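Local coordinates for protein aldehyde dehydrogenase (Anabaena variabilis, PDB 4H7N) that probably oxidises aldehydes to carboxylic acids with NAD+ as the electron acceptor, as a member of the aldehyde dehydrogenase family, at residues A[151-163]-A[185-199]. Sequence-based numbering, arbitrary orientation.
Sequences LLAGCAVVVKPSE and VLIFVEGGGETGANL
Strands 156-161 and 186-188 are the parallel pair of a beta-alpha-beta unit in the Rossmann-type domain that binds the dinucleotide in aldehyde dehydrogenases. Val157 and Val159 each give their N and O to the ladder. It starts at Val157 N to Val185 O (2.8 Å) and ends at Val189 N to Val159 O (2.9 Å). On one face Val159 and Phe188 lie side by side and point the same way, with Val159 CB 4.0 Å from Phe188 CD1. On the other face Val158 has CG1 anti to its backbone N (chi1 -175°). Val158 CG1 meets Leu199 CD1 at 3.7 Å and also touches Val189 CG2. Lys160 runs across Val189 and past the N-terminal turn of helix 193-200, with Lys160 CD 3.6 Å from Gly196 N. Its chain bends at chi2, chi3 and chi4, which lets Lys160 NZ hydrogen-bond to Gly191 O (2.8 Å) and Pro161 O (3.0 Å), above the plane of each carbonyl. A water also bridges Pro161 O and Gly191 N. A methionine here would lack the ammonium, which would probably leave Gly191 O without its lysine donor and Pro161 O with the water alone of these two donors. Strand 118-134 pairs with the other edge of strand 156-161. Helix 169-176 covers Phe188 and Leu186, while helix 27-46 packs on Val185 and Ile187.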
loop_
_atom_site.group_PDB
_atom_site.type_symbol
_atom_site.label_atom_id
_atom_site.label_comp_id
_atom_site.label_asym_id
_atom_site.label_seq_id
_atom_site.Cartn_x
_atom_site.Cartn_y
_atom_site.Cartn_z
ATOM N N LEU A 151 8.064 -15.367 2.931
ATOM C CA LEU A 151 9.259 -16.167 2.869
ATOM C C LEU A 151 9.613 -16.526 1.434
ATOM O O LEU A 151 10.773 -16.466 1.075
ATOM C CB LEU A 151 9.141 -17.471 3.679
ATOM C CG LEU A 151 9.187 -17.231 5.196
ATOM C CD1 LEU A 151 8.700 -18.476 5.918
ATOM C CD2 LEU A 151 10.580 -16.925 5.677
ATOM N N LEU A 152 8.632 -16.897 0.636
ATOM C CA LEU A 152 8.893 -17.292 -0.732
ATOM C C LEU A 152 9.371 -16.134 -1.582
ATOM O O LEU A 152 10.094 -16.323 -2.568
ATOM C CB LEU A 152 7.652 -17.961 -1.327
ATOM C CG LEU A 152 7.453 -19.383 -0.754
ATOM C CD1 LEU A 152 6.054 -19.946 -0.979
ATOM C CD2 LEU A 152 8.473 -20.362 -1.314
ATOM N N ALA A 153 8.958 -14.937 -1.213
ATOM C CA ALA A 153 9.400 -13.722 -1.869
ATOM C C ALA A 153 10.884 -13.480 -1.638
ATOM O O ALA A 153 11.496 -12.706 -2.375
ATOM C CB ALA A 153 8.629 -12.506 -1.372
ATOM N N GLY A 154 11.454 -14.132 -0.634
ATOM C CA GLY A 154 12.823 -13.889 -0.266
ATOM C C GLY A 154 13.030 -13.031 0.977
ATOM O O GLY A 154 14.136 -12.685 1.271
ATOM N N CYS A 155 11.976 -12.780 1.735
ATOM C CA CYS A 155 12.056 -12.058 2.993
ATOM C C CYS A 155 12.413 -12.993 4.132
ATOM O O CYS A 155 12.029 -14.131 4.134
ATOM C CB CYS A 155 10.679 -11.495 3.346
ATOM S SG CYS A 155 9.839 -10.484 2.074
ATOM N N ALA A 156 13.082 -12.468 5.149
ATOM C CA ALA A 156 13.029 -13.055 6.477
ATOM C C ALA A 156 11.811 -12.517 7.233
ATOM O O ALA A 156 11.287 -11.404 6.942
ATOM C CB ALA A 156 14.307 -12.756 7.243
ATOM N N VAL A 157 11.281 -13.343 8.142
ATOM C CA VAL A 157 10.036 -13.017 8.783
ATOM C C VAL A 157 10.162 -13.289 10.280
ATOM O O VAL A 157 10.619 -14.390 10.675
ATOM C CB VAL A 157 8.877 -13.856 8.227
ATOM C CG1 VAL A 157 7.573 -13.427 8.870
ATOM C CG2 VAL A 157 8.788 -13.781 6.709
ATOM N N VAL A 158 9.811 -12.294 11.093
ATOM C CA VAL A 158 9.652 -12.469 12.559
ATOM C C VAL A 158 8.172 -12.542 12.907
ATOM O O VAL A 158 7.417 -11.631 12.616
ATOM C CB VAL A 158 10.288 -11.318 13.357
ATOM C CG1 VAL A 158 10.198 -11.601 14.840
ATOM C CG2 VAL A 158 11.744 -11.220 13.036
ATOM N N VAL A 159 7.745 -13.647 13.472
ATOM C CA VAL A 159 6.380 -13.879 13.768
ATOM C C VAL A 159 6.153 -13.831 15.279
ATOM O O VAL A 159 6.812 -14.556 16.015
ATOM C CB VAL A 159 5.941 -15.300 13.263
ATOM C CG1 VAL A 159 4.470 -15.600 13.590
ATOM C CG2 VAL A 159 6.203 -15.426 11.794
ATOM N N LYS A 160 5.207 -13.003 15.696
ATOM C CA LYS A 160 4.804 -12.828 17.096
ATOM C C LYS A 160 3.327 -13.168 17.242
ATOM O O LYS A 160 2.446 -12.318 17.065
ATOM C CB LYS A 160 5.069 -11.379 17.645
ATOM C CG LYS A 160 5.002 -11.450 19.171
ATOM C CD LYS A 160 4.377 -10.297 19.910
ATOM C CE LYS A 160 2.937 -10.031 19.539
ATOM N NZ LYS A 160 2.082 -10.788 20.411
ATOM N N PRO A 161 3.038 -14.421 17.527
ATOM C CA PRO A 161 1.641 -14.794 17.794
ATOM C C PRO A 161 1.143 -14.238 19.127
ATOM O O PRO A 161 1.928 -13.761 19.907
ATOM C CB PRO A 161 1.656 -16.332 17.789
ATOM C CG PRO A 161 3.046 -16.736 17.425
ATOM C CD PRO A 161 3.951 -15.561 17.713
ATOM N N SER A 162 -0.162 -14.234 19.322
ATOM C CA SER A 162 -0.796 -13.723 20.539
ATOM C C SER A 162 -0.366 -14.580 21.681
ATOM O O SER A 162 -0.316 -15.799 21.569
ATOM C CB SER A 162 -2.333 -13.831 20.448
ATOM O OG SER A 162 -2.991 -13.546 21.699
ATOM N N GLU A 163 -0.082 -13.907 22.781
ATOM C CA GLU A 163 0.186 -14.513 24.048
ATOM C C GLU A 163 -0.975 -15.338 24.577
ATOM O O GLU A 163 -0.773 -16.195 25.444
ATOM C CB GLU A 163 0.564 -13.423 25.068
ATOM C CG GLU A 163 -0.579 -12.569 25.591
ATOM C CD GLU A 163 -1.043 -11.425 24.694
ATOM O OE1 GLU A 163 -0.639 -11.248 23.510
ATOM O OE2 GLU A 163 -1.917 -10.705 25.184
ATOM N N VAL A 185 16.012 -17.549 9.140
ATOM C CA VAL A 185 15.180 -16.496 8.542
ATOM C C VAL A 185 13.710 -16.483 8.908
ATOM O O VAL A 185 13.015 -15.513 8.566
ATOM C CB VAL A 185 15.286 -16.408 6.989
ATOM C CG1 VAL A 185 16.711 -16.061 6.585
ATOM C CG2 VAL A 185 14.782 -17.658 6.304
ATOM N N LEU A 186 13.225 -17.549 9.550
ATOM C CA LEU A 186 11.905 -17.581 10.121
ATOM C C LEU A 186 12.137 -17.642 11.605
ATOM O O LEU A 186 12.678 -18.641 12.123
ATOM C CB LEU A 186 11.161 -18.822 9.676
ATOM C CG LEU A 186 9.835 -19.034 10.360
ATOM C CD1 LEU A 186 8.926 -17.830 10.280
ATOM C CD2 LEU A 186 9.134 -20.236 9.753
ATOM N N ILE A 187 11.811 -16.549 12.277
ATOM C CA ILE A 187 12.073 -16.391 13.680
ATOM C C ILE A 187 10.742 -16.246 14.409
ATOM O O ILE A 187 9.930 -15.363 14.060
ATOM C CB ILE A 187 12.870 -15.085 13.915
ATOM C CG1 ILE A 187 14.145 -15.065 13.088
ATOM C CG2 ILE A 187 13.235 -14.956 15.374
ATOM C CD1 ILE A 187 15.066 -16.241 13.315
ATOM N N PHE A 188 10.497 -17.083 15.405
ATOM C CA PHE A 188 9.290 -16.958 16.228
ATOM C C PHE A 188 9.651 -16.261 17.554
ATOM O O PHE A 188 10.639 -16.644 18.174
ATOM C CB PHE A 188 8.746 -18.319 16.592
ATOM C CG PHE A 188 8.137 -19.025 15.441
ATOM C CD1 PHE A 188 6.861 -18.724 15.049
ATOM C CD2 PHE A 188 8.848 -19.966 14.743
ATOM C CE1 PHE A 188 6.284 -19.371 13.988
ATOM C CE2 PHE A 188 8.277 -20.632 13.662
ATOM C CZ PHE A 188 6.998 -20.318 13.295
ATOM N N VAL A 189 8.892 -15.251 17.937
ATOM C CA VAL A 189 9.089 -14.573 19.209
ATOM C C VAL A 189 7.775 -14.583 19.967
ATOM O O VAL A 189 6.710 -14.570 19.388
ATOM C CB VAL A 189 9.636 -13.147 19.072
ATOM C CG1 VAL A 189 10.998 -13.160 18.369
ATOM C CG2 VAL A 189 8.715 -12.273 18.291
ATOM N N GLU A 190 7.868 -14.611 21.274
ATOM C CA GLU A 190 6.690 -14.709 22.149
ATOM C C GLU A 190 6.469 -13.389 22.845
ATOM O O GLU A 190 7.442 -12.677 23.168
ATOM C CB GLU A 190 6.958 -15.756 23.228
ATOM C CG GLU A 190 6.907 -17.180 22.720
ATOM C CD GLU A 190 7.568 -18.183 23.685
ATOM O OE1 GLU A 190 8.243 -17.757 24.701
ATOM O OE2 GLU A 190 7.389 -19.412 23.417
ATOM N N GLY A 191 5.218 -13.064 23.131
ATOM C CA GLY A 191 4.967 -11.903 23.936
ATOM C C GLY A 191 3.607 -11.365 23.715
ATOM O O GLY A 191 2.887 -11.859 22.855
ATOM N N GLY A 192 3.262 -10.345 24.503
ATOM C CA GLY A 192 1.991 -9.658 24.330
ATOM C C GLY A 192 2.120 -8.438 23.474
ATOM O O GLY A 192 3.042 -8.310 22.694
ATOM N N GLY A 193 1.186 -7.511 23.657
ATOM C CA GLY A 193 1.101 -6.327 22.853
ATOM C C GLY A 193 2.353 -5.481 22.870
ATOM O O GLY A 193 2.722 -4.913 21.847
ATOM N N GLU A 194 3.012 -5.386 24.017
ATOM C CA GLU A 194 4.220 -4.584 24.134
ATOM C C GLU A 194 5.325 -5.154 23.264
ATOM O O GLU A 194 6.051 -4.414 22.662
ATOM C CB GLU A 194 4.720 -4.499 25.574
ATOM C CG GLU A 194 6.016 -3.669 25.737
ATOM C CD GLU A 194 5.876 -2.157 25.427
ATOM O OE1 GLU A 194 4.760 -1.665 25.122
ATOM O OE2 GLU A 194 6.891 -1.429 25.509
ATOM N N THR A 195 5.456 -6.473 23.207
ATOM C CA THR A 195 6.475 -7.059 22.331
ATOM C C THR A 195 6.174 -6.781 20.863
ATOM O O THR A 195 7.073 -6.543 20.065
ATOM C CB THR A 195 6.560 -8.550 22.576
ATOM O OG1 THR A 195 6.893 -8.751 23.929
ATOM C CG2 THR A 195 7.620 -9.191 21.686
ATOM N N GLY A 196 4.898 -6.820 20.518
ATOM C CA GLY A 196 4.451 -6.450 19.173
ATOM C C GLY A 196 4.814 -5.020 18.814
ATOM O O GLY A 196 5.356 -4.728 17.715
ATOM N N ALA A 197 4.515 -4.106 19.724
ATOM C CA ALA A 197 4.911 -2.725 19.533
ATOM C C ALA A 197 6.407 -2.591 19.340
ATOM O O ALA A 197 6.850 -1.869 18.427
ATOM C CB ALA A 197 4.432 -1.847 20.709
ATOM N N ASN A 198 7.198 -3.264 20.184
ATOM C CA ASN A 198 8.657 -3.233 20.021
ATOM C C ASN A 198 9.163 -3.725 18.643
ATOM O O ASN A 198 10.022 -3.116 18.031
ATOM C CB ASN A 198 9.370 -4.011 21.124
ATOM C CG ASN A 198 9.287 -3.318 22.476
ATOM O OD1 ASN A 198 9.093 -2.098 22.558
ATOM N ND2 ASN A 198 9.414 -4.098 23.554
ATOM N N LEU A 199 8.607 -4.838 18.169
ATOM C CA LEU A 199 8.965 -5.397 16.877
ATOM C C LEU A 199 8.787 -4.461 15.744
ATOM O O LEU A 199 9.579 -4.488 14.816
ATOM C CB LEU A 199 8.104 -6.649 16.625
ATOM C CG LEU A 199 8.375 -7.455 15.375
ATOM C CD1 LEU A 199 9.803 -7.982 15.451
ATOM C CD2 LEU A 199 7.343 -8.572 15.321
HETATM O O HOH W 1 3.333 -14.999 22.021
#